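Local coordinates for protein carboxyl esterase NP (PDB 4CCW) that hydrolyses carboxylic esters to an alcohol and a carboxylate as a carboxylesterase of the alpha/beta hydrolase superfamily, at residues L10-S24 with I195-D208. Residues are numbered along the deposited sequence; the frame is centred on the assembly and turned at random.
Sequences LSDNGIRYYQTYNES and IFVKQFQAGVMWQD
Q199 is a knob in a hole lined by Y17, T20, Y21 and S24, where helix 12-24 packs antiparallel (159°) against helix 195-205 of this alpha/beta hydrolase. Q199 sets its CG opposite the backbone N (chi1 -180°), and the extended chain carries the amide deep into the hole. A glutamine suits because it offers both acceptor and donor: Q199 OE1 accepts from S24 OG (2.8 Å), while Q199 NE2 donates, nearly in the amide plane, to Y17 OH (3.1 Å). T68 and S66, outside the helices, also bond OE1 and NE2 respectively, so this buried amide is held from several directions.

Midway, A202 CB packs against T20, and G203, lacking a side chain, makes the hollow for the Y17 ring, where a CB would crowd CE1. At the far end W206, just past the helix, supplies the next bump. Cutting W206 back to an alanine would probably leave a gap among L10, G14, Y17 and Y18. N-cap S11 accepts from G14 N through OG. A CB on G14 would press on W206 NE1 and clash with L10 CD2; instead, G14 CA makes a CH-pi contact, 3.4 Å from the centroid of the W206 five-membered ring and 10° off its normal.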
ATOM      1  N   LEU A  10     -12.592 -21.650   1.131  1.00 56.75           N
ATOM      2  CA  LEU A  10     -11.557 -21.232   0.199  1.00 51.65           C
ATOM      3  C   LEU A  10     -11.412 -22.252  -0.921  1.00 49.02           C
ATOM      4  O   LEU A  10     -11.391 -23.452  -0.667  1.00 49.36           O
ATOM      5  CB  LEU A  10     -10.211 -21.086   0.925  1.00 49.88           C
ATOM      6  CG  LEU A  10      -9.837 -19.728   1.529  1.00 50.04           C
ATOM      7  CD1 LEU A  10      -8.680 -19.859   2.506  1.00 49.10           C
ATOM      8  CD2 LEU A  10      -9.494 -18.732   0.440  1.00 48.25           C
ATOM      9  N   SER A  11     -11.288 -21.773  -2.159  1.00 46.93           N
ATOM     10  CA  SER A  11     -11.007 -22.661  -3.289  1.00 45.57           C
ATOM     11  C   SER A  11      -9.595 -23.247  -3.174  1.00 42.77           C
ATOM     12  O   SER A  11      -8.800 -22.795  -2.345  1.00 40.59           O
ATOM     13  CB  SER A  11     -11.186 -21.920  -4.618  1.00 45.34           C
ATOM     14  OG  SER A  11     -10.163 -20.957  -4.831  1.00 43.89           O
ATOM     15  N   ASP A  12      -9.285 -24.253  -3.997  1.00 42.32           N
ATOM     16  CA  ASP A  12      -7.914 -24.773  -4.083  1.00 41.16           C
ATOM     17  C   ASP A  12      -6.886 -23.660  -4.402  1.00 38.67           C
ATOM     18  O   ASP A  12      -5.781 -23.645  -3.849  1.00 37.37           O
ATOM     19  CB  ASP A  12      -7.821 -25.902  -5.111  1.00 43.92           C
ATOM     20  CG  ASP A  12      -8.680 -27.114  -4.746  1.00 46.33           C
ATOM     21  OD1 ASP A  12      -9.300 -27.141  -3.661  1.00 46.25           O
ATOM     22  OD2 ASP A  12      -8.720 -28.060  -5.554  1.00 49.45           O
ATOM     23  N   ASN A  13      -7.255 -22.728  -5.276  1.00 38.24           N
ATOM     24  CA  ASN A  13      -6.382 -21.590  -5.599  1.00 36.96           C
ATOM     25  C   ASN A  13      -6.217 -20.629  -4.431  1.00 34.98           C
ATOM     26  O   ASN A  13      -5.164 -20.008  -4.271  1.00 33.72           O
ATOM     27  CB  ASN A  13      -6.885 -20.848  -6.842  1.00 39.49           C
ATOM     28  CG  ASN A  13      -6.641 -21.629  -8.122  1.00 42.21           C
ATOM     29  OD1 ASN A  13      -6.068 -22.721  -8.093  1.00 44.40           O
ATOM     30  ND2 ASN A  13      -7.073 -21.080  -9.246  1.00 44.50           N
ATOM     31  N   GLY A  14      -7.270 -20.501  -3.630  1.00 35.23           N
ATOM     32  CA  GLY A  14      -7.233 -19.699  -2.411  1.00 34.35           C
ATOM     33  C   GLY A  14      -6.306 -20.291  -1.366  1.00 33.00           C
ATOM     34  O   GLY A  14      -5.511 -19.568  -0.762  1.00 32.31           O
ATOM     35  N   ILE A  15      -6.404 -21.603  -1.153  1.00 33.02           N
ATOM     36  CA  ILE A  15      -5.512 -22.321  -0.235  1.00 32.85           C
ATOM     37  C   ILE A  15      -4.062 -22.147  -0.653  1.00 31.94           C
ATOM     38  O   ILE A  15      -3.198 -21.882   0.187  1.00 31.93           O
ATOM     39  CB  ILE A  15      -5.875 -23.828  -0.151  1.00 34.27           C
ATOM     40  CG1 ILE A  15      -7.216 -24.012   0.562  1.00 35.76           C
ATOM     41  CG2 ILE A  15      -4.768 -24.646   0.523  1.00 34.90           C
ATOM     42  CD1 ILE A  15      -7.205 -23.664   2.040  1.00 37.08           C
ATOM     43  N   ARG A  16      -3.803 -22.268  -1.955  1.00 31.87           N
ATOM     44  CA  ARG A  16      -2.461 -22.109  -2.476  1.00 32.11           C
ATOM     45  C   ARG A  16      -1.941 -20.698  -2.208  1.00 30.84           C
ATOM     46  O   ARG A  16      -0.789 -20.532  -1.800  1.00 30.63           O
ATOM     47  CB  ARG A  16      -2.417 -22.420  -3.969  1.00 34.17           C
ATOM     48  CG  ARG A  16      -1.102 -22.055  -4.631  1.00 35.81           C
ATOM     49  CD  ARG A  16      -1.068 -22.512  -6.077  1.00 38.92           C
ATOM     50  NE  ARG A  16      -2.074 -21.819  -6.879  1.00 39.64           N
ATOM     51  CZ  ARG A  16      -2.510 -22.240  -8.060  1.00 42.68           C
ATOM     52  NH1 ARG A  16      -2.030 -23.359  -8.588  1.00 46.19           N
ATOM     53  NH2 ARG A  16      -3.433 -21.546  -8.711  1.00 42.83           N
ATOM     54  N   TYR A  17      -2.798 -19.698  -2.420  1.00 30.18           N
ATOM     55  CA  TYR A  17      -2.407 -18.311  -2.158  1.00 29.71           C
ATOM     56  C   TYR A  17      -2.049 -18.122  -0.689  1.00 29.66           C
ATOM     57  O   TYR A  17      -0.981 -17.583  -0.375  1.00 29.77           O
ATOM     58  CB  TYR A  17      -3.475 -17.300  -2.576  1.00 29.99           C
ATOM     59  CG  TYR A  17      -3.047 -15.901  -2.186  1.00 29.93           C
ATOM     60  CD1 TYR A  17      -1.996 -15.263  -2.854  1.00 29.92           C
ATOM     61  CD2 TYR A  17      -3.627 -15.254  -1.094  1.00 30.82           C
ATOM     62  CE1 TYR A  17      -1.570 -13.993  -2.476  1.00 30.77           C
ATOM     63  CE2 TYR A  17      -3.210 -13.979  -0.716  1.00 31.55           C
ATOM     64  CZ  TYR A  17      -2.181 -13.365  -1.401  1.00 31.15           C
ATOM     65  OH  TYR A  17      -1.770 -12.113  -1.018  1.00 32.20           O
ATOM     66  N   TYR A  18      -2.924 -18.582   0.204  1.00 30.27           N
ATOM     67  CA  TYR A  18      -2.651 -18.532   1.639  1.00 30.60           C
ATOM     68  C   TYR A  18      -1.325 -19.177   2.033  1.00 30.37           C
ATOM     69  O   TYR A  18      -0.597 -18.645   2.872  1.00 30.18           O
ATOM     70  CB  TYR A  18      -3.804 -19.143   2.440  1.00 32.78           C
ATOM     71  CG  TYR A  18      -4.897 -18.165   2.791  1.00 34.61           C
ATOM     72  CD1 TYR A  18      -5.565 -17.446   1.797  1.00 35.12           C
ATOM     73  CD2 TYR A  18      -5.276 -17.961   4.119  1.00 37.38           C
ATOM     74  CE1 TYR A  18      -6.576 -16.549   2.117  1.00 37.17           C
ATOM     75  CE2 TYR A  18      -6.280 -17.071   4.444  1.00 39.66           C
ATOM     76  CZ  TYR A  18      -6.924 -16.368   3.439  1.00 39.75           C
ATOM     77  OH  TYR A  18      -7.920 -15.483   3.758  1.00 42.72           O
ATOM     78  N   GLN A  19      -1.023 -20.341   1.455  1.00 30.30           N
ATOM     79  CA  GLN A  19       0.254 -21.002   1.709  1.00 31.40           C
ATOM     80  C   GLN A  19       1.448 -20.138   1.268  1.00 31.13           C
ATOM     81  O   GLN A  19       2.426 -20.001   2.011  1.00 31.95           O
ATOM     82  CB  GLN A  19       0.297 -22.380   1.028  1.00 32.43           C
ATOM     83  CG  GLN A  19       1.569 -23.174   1.294  1.00 34.47           C
ATOM     84  CD  GLN A  19       1.836 -23.402   2.777  1.00 36.53           C
ATOM     85  OE1 GLN A  19       0.910 -23.492   3.585  1.00 36.75           O
ATOM     86  NE2 GLN A  19       3.112 -23.504   3.139  1.00 38.30           N
ATOM     87  N   THR A  20       1.367 -19.564   0.070  1.00 30.43           N
ATOM     88  CA  THR A  20       2.439 -18.695  -0.440  1.00 30.32           C
ATOM     89  C   THR A  20       2.617 -17.430   0.405  1.00 29.65           C
ATOM     90  O   THR A  20       3.731 -16.939   0.570  1.00 30.25           O
ATOM     91  CB  THR A  20       2.258 -18.301  -1.936  1.00 30.99           C
ATOM     92  OG1 THR A  20       1.053 -17.539  -2.114  1.00 29.64           O
ATOM     93  CG2 THR A  20       2.260 -19.540  -2.850  1.00 32.73           C
ATOM     94  N   TYR A  21       1.509 -16.906   0.922  1.00 28.88           N
ATOM     95  CA  TYR A  21       1.524 -15.731   1.802  1.00 29.42           C
ATOM     96  C   TYR A  21       2.315 -16.072   3.066  1.00 30.50           C
ATOM     97  O   TYR A  21       3.179 -15.298   3.502  1.00 31.79           O
ATOM     98  CB  TYR A  21       0.079 -15.348   2.147  1.00 29.22           C
ATOM     99  CG  TYR A  21      -0.099 -14.066   2.929  1.00 30.33           C
ATOM    100  CD1 TYR A  21       0.360 -13.951   4.248  1.00 31.72           C
ATOM    101  CD2 TYR A  21      -0.770 -12.989   2.367  1.00 30.85           C
ATOM    102  CE1 TYR A  21       0.173 -12.774   4.965  1.00 33.41           C
ATOM    103  CE2 TYR A  21      -0.967 -11.819   3.070  1.00 32.88           C
ATOM    104  CZ  TYR A  21      -0.492 -11.715   4.363  1.00 34.17           C
ATOM    105  OH  TYR A  21      -0.689 -10.546   5.043  1.00 36.24           O
ATOM    106  N   ASN A  22       2.034 -17.238   3.638  1.00 30.89           N
ATOM    107  CA  ASN A  22       2.721 -17.699   4.841  1.00 32.91           C
ATOM    108  C   ASN A  22       4.210 -17.914   4.596  1.00 33.80           C
ATOM    109  O   ASN A  22       5.034 -17.616   5.459  1.00 35.16           O
ATOM    110  CB  ASN A  22       2.060 -18.974   5.384  1.00 33.94           C
ATOM    111  CG  ASN A  22       0.683 -18.706   5.971  1.00 34.62           C
ATOM    112  OD1 ASN A  22       0.314 -17.554   6.214  1.00 35.48           O
ATOM    113  ND2 ASN A  22      -0.085 -19.758   6.190  1.00 35.45           N
ATOM    114  N   GLU A  23       4.548 -18.414   3.411  1.00 33.15           N
ATOM    115  CA  GLU A  23       5.945 -18.622   3.052  1.00 35.48           C
ATOM    116  C   GLU A  23       6.706 -17.307   2.856  1.00 35.27           C
ATOM    117  O   GLU A  23       7.876 -17.212   3.214  1.00 37.15           O
ATOM    118  CB  GLU A  23       6.064 -19.549   1.844  1.00 36.48           C
ATOM    119  CG  GLU A  23       5.594 -20.954   2.189  1.00 38.59           C
ATOM    120  CD  GLU A  23       5.807 -21.963   1.086  1.00 40.82           C
ATOM    121  OE1 GLU A  23       6.484 -21.639   0.093  1.00 42.38           O
ATOM    122  OE2 GLU A  23       5.294 -23.095   1.220  1.00 42.90           O
ATOM    123  N   SER A  24       6.033 -16.292   2.315  1.00 34.17           N
ATOM    124  CA  SER A  24       6.622 -14.945   2.224  1.00 34.57           C
ATOM    125  C   SER A  24       6.898 -14.322   3.595  1.00 36.44           C
ATOM    126  O   SER A  24       7.825 -13.530   3.737  1.00 37.19           O
ATOM    127  CB  SER A  24       5.733 -14.009   1.416  1.00 33.15           C
ATOM    128  OG  SER A  24       5.751 -14.337   0.039  1.00 32.09           O
ATOM    129  N   ILE A 195      10.372 -15.932  -3.518  1.00 37.23           N
ATOM    130  CA  ILE A 195       9.254 -16.410  -2.697  1.00 37.05           C
ATOM    131  C   ILE A 195       8.128 -15.384  -2.715  1.00 35.04           C
ATOM    132  O   ILE A 195       6.948 -15.742  -2.798  1.00 35.19           O
ATOM    133  CB  ILE A 195       9.686 -16.765  -1.253  1.00 39.02           C
ATOM    134  CG1 ILE A 195      10.545 -18.039  -1.259  1.00 41.46           C
ATOM    135  CG2 ILE A 195       8.474 -17.001  -0.362  1.00 39.48           C
ATOM    136  CD1 ILE A 195      11.062 -18.473   0.098  1.00 44.53           C
ATOM    137  N   PHE A 196       8.504 -14.111  -2.679  1.00 33.59           N
ATOM    138  CA  PHE A 196       7.531 -13.033  -2.783  1.00 32.48           C
ATOM    139  C   PHE A 196       6.830 -13.076  -4.138  1.00 31.67           C
ATOM    140  O   PHE A 196       5.615 -12.888  -4.223  1.00 31.05           O
ATOM    141  CB  PHE A 196       8.168 -11.659  -2.562  1.00 32.33           C
ATOM    142  CG  PHE A 196       7.189 -10.534  -2.699  1.00 31.77           C
ATOM    143  CD1 PHE A 196       6.284 -10.260  -1.676  1.00 32.13           C
ATOM    144  CD2 PHE A 196       7.128  -9.777  -3.866  1.00 31.27           C
ATOM    145  CE1 PHE A 196       5.357  -9.242  -1.805  1.00 32.29           C
ATOM    146  CE2 PHE A 196       6.191  -8.768  -4.010  1.00 31.20           C
ATOM    147  CZ  PHE A 196       5.307  -8.493  -2.972  1.00 31.62           C
ATOM    148  N   VAL A 197       7.605 -13.316  -5.196  1.00 32.54           N
ATOM    149  CA  VAL A 197       7.057 -13.382  -6.553  1.00 32.67           C
ATOM    150  C   VAL A 197       6.097 -14.560  -6.682  1.00 33.26           C
ATOM    151  O   VAL A 197       5.039 -14.420  -7.306  1.00 33.53           O
ATOM    152  CB  VAL A 197       8.152 -13.455  -7.652  1.00 34.23           C
ATOM    153  CG1 VAL A 197       7.522 -13.626  -9.033  1.00 35.89           C
ATOM    154  CG2 VAL A 197       9.018 -12.206  -7.639  1.00 34.07           C
ATOM    155  N   LYS A 198       6.477 -15.713  -6.121  1.00 33.97           N
ATOM    156  CA  LYS A 198       5.608 -16.889  -6.094  1.00 34.94           C
ATOM    157  C   LYS A 198       4.243 -16.567  -5.496  1.00 33.38           C
ATOM    158  O   LYS A 198       3.218 -17.032  -6.002  1.00 33.54           O
ATOM    159  CB  LYS A 198       6.252 -18.054  -5.329  1.00 37.18           C
ATOM    160  CG  LYS A 198       7.179 -18.926  -6.162  1.00 40.34           C
ATOM    161  CD  LYS A 198       7.630 -20.138  -5.359  1.00 43.43           C
ATOM    162  CE  LYS A 198       8.447 -21.108  -6.202  1.00 47.15           C
ATOM    163  NZ  LYS A 198       8.556 -22.451  -5.566  1.00 51.32           N
ATOM    164  N   GLN A 199       4.239 -15.773  -4.422  1.00 32.08           N
ATOM    165  CA  GLN A 199       2.997 -15.321  -3.796  1.00 31.29           C
ATOM    166  C   GLN A 199       2.194 -14.400  -4.711  1.00 30.57           C
ATOM    167  O   GLN A 199       0.970 -14.511  -4.811  1.00 30.58           O
ATOM    168  CB  GLN A 199       3.274 -14.635  -2.448  1.00 31.47           C
ATOM    169  CG  GLN A 199       2.016 -14.139  -1.740  1.00 31.57           C
ATOM    170  CD  GLN A 199       2.287 -13.108  -0.659  1.00 32.30           C
ATOM    171  OE1 GLN A 199       3.429 -12.861  -0.287  1.00 32.94           O
ATOM    172  NE2 GLN A 199       1.228 -12.513  -0.143  1.00 32.49           N
ATOM    173  N   PHE A 200       2.886 -13.474  -5.363  1.00 29.65           N
ATOM    174  CA  PHE A 200       2.230 -12.533  -6.261  1.00 29.73           C
ATOM    175  C   PHE A 200       1.558 -13.310  -7.402  1.00 30.16           C
ATOM    176  O   PHE A 200       0.401 -13.052  -7.737  1.00 29.93           O
ATOM    177  CB  PHE A 200       3.234 -11.493  -6.777  1.00 29.90           C
ATOM    178  CG  PHE A 200       2.680 -10.582  -7.833  1.00 30.27           C
ATOM    179  CD1 PHE A 200       1.679  -9.661  -7.528  1.00 30.34           C
ATOM    180  CD2 PHE A 200       3.179 -10.619  -9.133  1.00 32.06           C
ATOM    181  CE1 PHE A 200       1.167  -8.818  -8.500  1.00 31.38           C
ATOM    182  CE2 PHE A 200       2.673  -9.777 -10.109  1.00 33.66           C
ATOM    183  CZ  PHE A 200       1.667  -8.867  -9.794  1.00 33.53           C
ATOM    184  N   GLN A 201       2.279 -14.279  -7.962  1.00 31.40           N
ATOM    185  CA  GLN A 201       1.744 -15.150  -9.002  1.00 33.92           C
ATOM    186  C   GLN A 201       0.506 -15.910  -8.517  1.00 33.37           C
ATOM    187  O   GLN A 201      -0.503 -15.987  -9.240  1.00 33.95           O
ATOM    188  CB  GLN A 201       2.822 -16.136  -9.481  1.00 37.29           C
ATOM    189  CG  GLN A 201       4.050 -15.469 -10.092  1.00 39.91           C
ATOM    190  CD  GLN A 201       5.045 -16.458 -10.682  1.00 43.81           C
ATOM    191  OE1 GLN A 201       5.770 -17.146  -9.953  1.00 46.01           O
ATOM    192  NE2 GLN A 201       5.102 -16.518 -12.006  1.00 47.29           N
ATOM    193  N   ALA A 202       0.581 -16.463  -7.302  1.00 32.34           N
ATOM    194  CA  ALA A 202      -0.519 -17.271  -6.767  1.00 32.77           C
ATOM    195  C   ALA A 202      -1.743 -16.392  -6.535  1.00 31.45           C
ATOM    196  O   ALA A 202      -2.879 -16.820  -6.753  1.00 32.31           O
ATOM    197  CB  ALA A 202      -0.103 -18.016  -5.497  1.00 33.23           C
ATOM    198  N   GLY A 203      -1.496 -15.140  -6.153  1.00 29.87           N
ATOM    199  CA  GLY A 203      -2.554 -14.153  -6.027  1.00 29.81           C
ATOM    200  C   GLY A 203      -3.280 -13.939  -7.335  1.00 30.83           C
ATOM    201  O   GLY A 203      -4.511 -13.961  -7.372  1.00 31.62           O
ATOM    202  N   VAL A 204      -2.514 -13.757  -8.413  1.00 30.99           N
ATOM    203  CA  VAL A 204      -3.075 -13.533  -9.744  1.00 32.87           C
ATOM    204  C   VAL A 204      -3.882 -14.749 -10.219  1.00 34.76           C
ATOM    205  O   VAL A 204      -4.935 -14.594 -10.838  1.00 35.82           O
ATOM    206  CB  VAL A 204      -1.979 -13.153 -10.763  1.00 33.91           C
ATOM    207  CG1 VAL A 204      -2.530 -13.119 -12.173  1.00 36.84           C
ATOM    208  CG2 VAL A 204      -1.377 -11.794 -10.391  1.00 33.04           C
ATOM    209  N   MET A 205      -3.398 -15.947  -9.892  1.00 36.14           N
ATOM    210  CA  MET A 205      -4.094 -17.185 -10.257  1.00 39.78           C
ATOM    211  C   MET A 205      -5.369 -17.417  -9.429  1.00 38.89           C
ATOM    212  O   MET A 205      -6.263 -18.157  -9.860  1.00 41.00           O
ATOM    213  CB  MET A 205      -3.143 -18.387 -10.171  1.00 43.15           C
ATOM    214  CG  MET A 205      -2.007 -18.356 -11.190  1.00 47.78           C
ATOM    215  SD  MET A 205      -0.691 -19.562 -10.883  1.00 55.27           S
ATOM    216  CE  MET A 205       0.186 -19.540 -12.443  1.00 56.91           C
ATOM    217  N   TRP A 206      -5.459 -16.783  -8.261  1.00 49.34           N
ATOM    218  CA  TRP A 206      -6.644 -16.892  -7.408  1.00 48.43           C
ATOM    219  C   TRP A 206      -7.701 -15.908  -7.834  1.00 50.22           C
ATOM    220  O   TRP A 206      -7.676 -14.732  -7.450  1.00 47.67           O
ATOM    221  CB  TRP A 206      -6.269 -16.725  -5.930  1.00 45.72           C
ATOM    222  CG  TRP A 206      -7.423 -16.868  -4.964  1.00 48.01           C
ATOM    223  CD1 TRP A 206      -8.563 -17.661  -5.101  1.00 52.35           C
ATOM    224  CD2 TRP A 206      -7.568 -16.220  -3.654  1.00 50.01           C
ATOM    225  NE1 TRP A 206      -9.381 -17.533  -4.009  1.00 57.21           N
ATOM    226  CE2 TRP A 206      -8.843 -16.694  -3.101  1.00 56.18           C
ATOM    227  CE3 TRP A 206      -6.798 -15.337  -2.908  1.00 50.45           C
ATOM    228  CZ2 TRP A 206      -9.309 -16.276  -1.863  1.00 62.64           C
ATOM    229  CZ3 TRP A 206      -7.279 -14.919  -1.658  1.00 56.63           C
ATOM    230  CH2 TRP A 206      -8.504 -15.381  -1.150  1.00 62.64           C
ATOM    231  N   GLN A 207      -8.650 -16.396  -8.633  1.00 55.92           N
ATOM    232  CA  GLN A 207      -9.627 -15.535  -9.307  1.00 60.01           C
ATOM    233  C   GLN A 207     -11.081 -15.827  -8.937  1.00 66.53           C
ATOM    234  O   GLN A 207     -11.987 -15.081  -9.324  1.00 70.18           O
ATOM    235  CB  GLN A 207      -9.445 -15.626 -10.826  1.00 65.84           C
ATOM    236  CG  GLN A 207      -8.081 -15.159 -11.311  1.00 64.00           C
ATOM    237  CD  GLN A 207      -7.864 -15.401 -12.790  1.00 73.65           C
ATOM    238  OE1 GLN A 207      -7.002 -16.191 -13.183  1.00 77.77           O
ATOM    239  NE2 GLN A 207      -8.648 -14.719 -13.621  1.00 79.65           N
ATOM    240  N   ASP A 208     -11.302 -16.903  -8.187  1.00 70.06           N
ATOM    241  CA  ASP A 208     -12.656 -17.332  -7.836  1.00 80.58           C
ATOM    242  C   ASP A 208     -13.059 -16.978  -6.401  1.00 81.86           C
ATOM    243  O   ASP A 208     -14.021 -17.533  -5.858  1.00 92.29           O
ATOM    244  CB  ASP A 208     -12.849 -18.831  -8.122  1.00 88.40           C
ATOM    245  CG  ASP A 208     -11.783 -19.714  -7.471  1.00 82.74           C
ATOM    246  OD1 ASP A 208     -10.958 -19.212  -6.681  1.00 73.48           O
ATOM    247  OD2 ASP A 208     -11.778 -20.934  -7.758  1.00 88.39           O
TER
HETATM  248  O   HOH W   1     -11.837 -18.682  -2.569  1.00 35.66           O
HETATM  249  O   HOH W   2      -3.548 -19.547  -6.500  1.00 31.01           O
HETATM  250  O   HOH W   3      -9.077 -19.106  -9.131  1.00 34.82           O
HETATM  251  O   HOH W   4      -9.402 -23.119  -7.242  1.00 39.43           O
HETATM  252  O   HOH W   5       5.467 -17.566  -1.473  1.00 30.59           O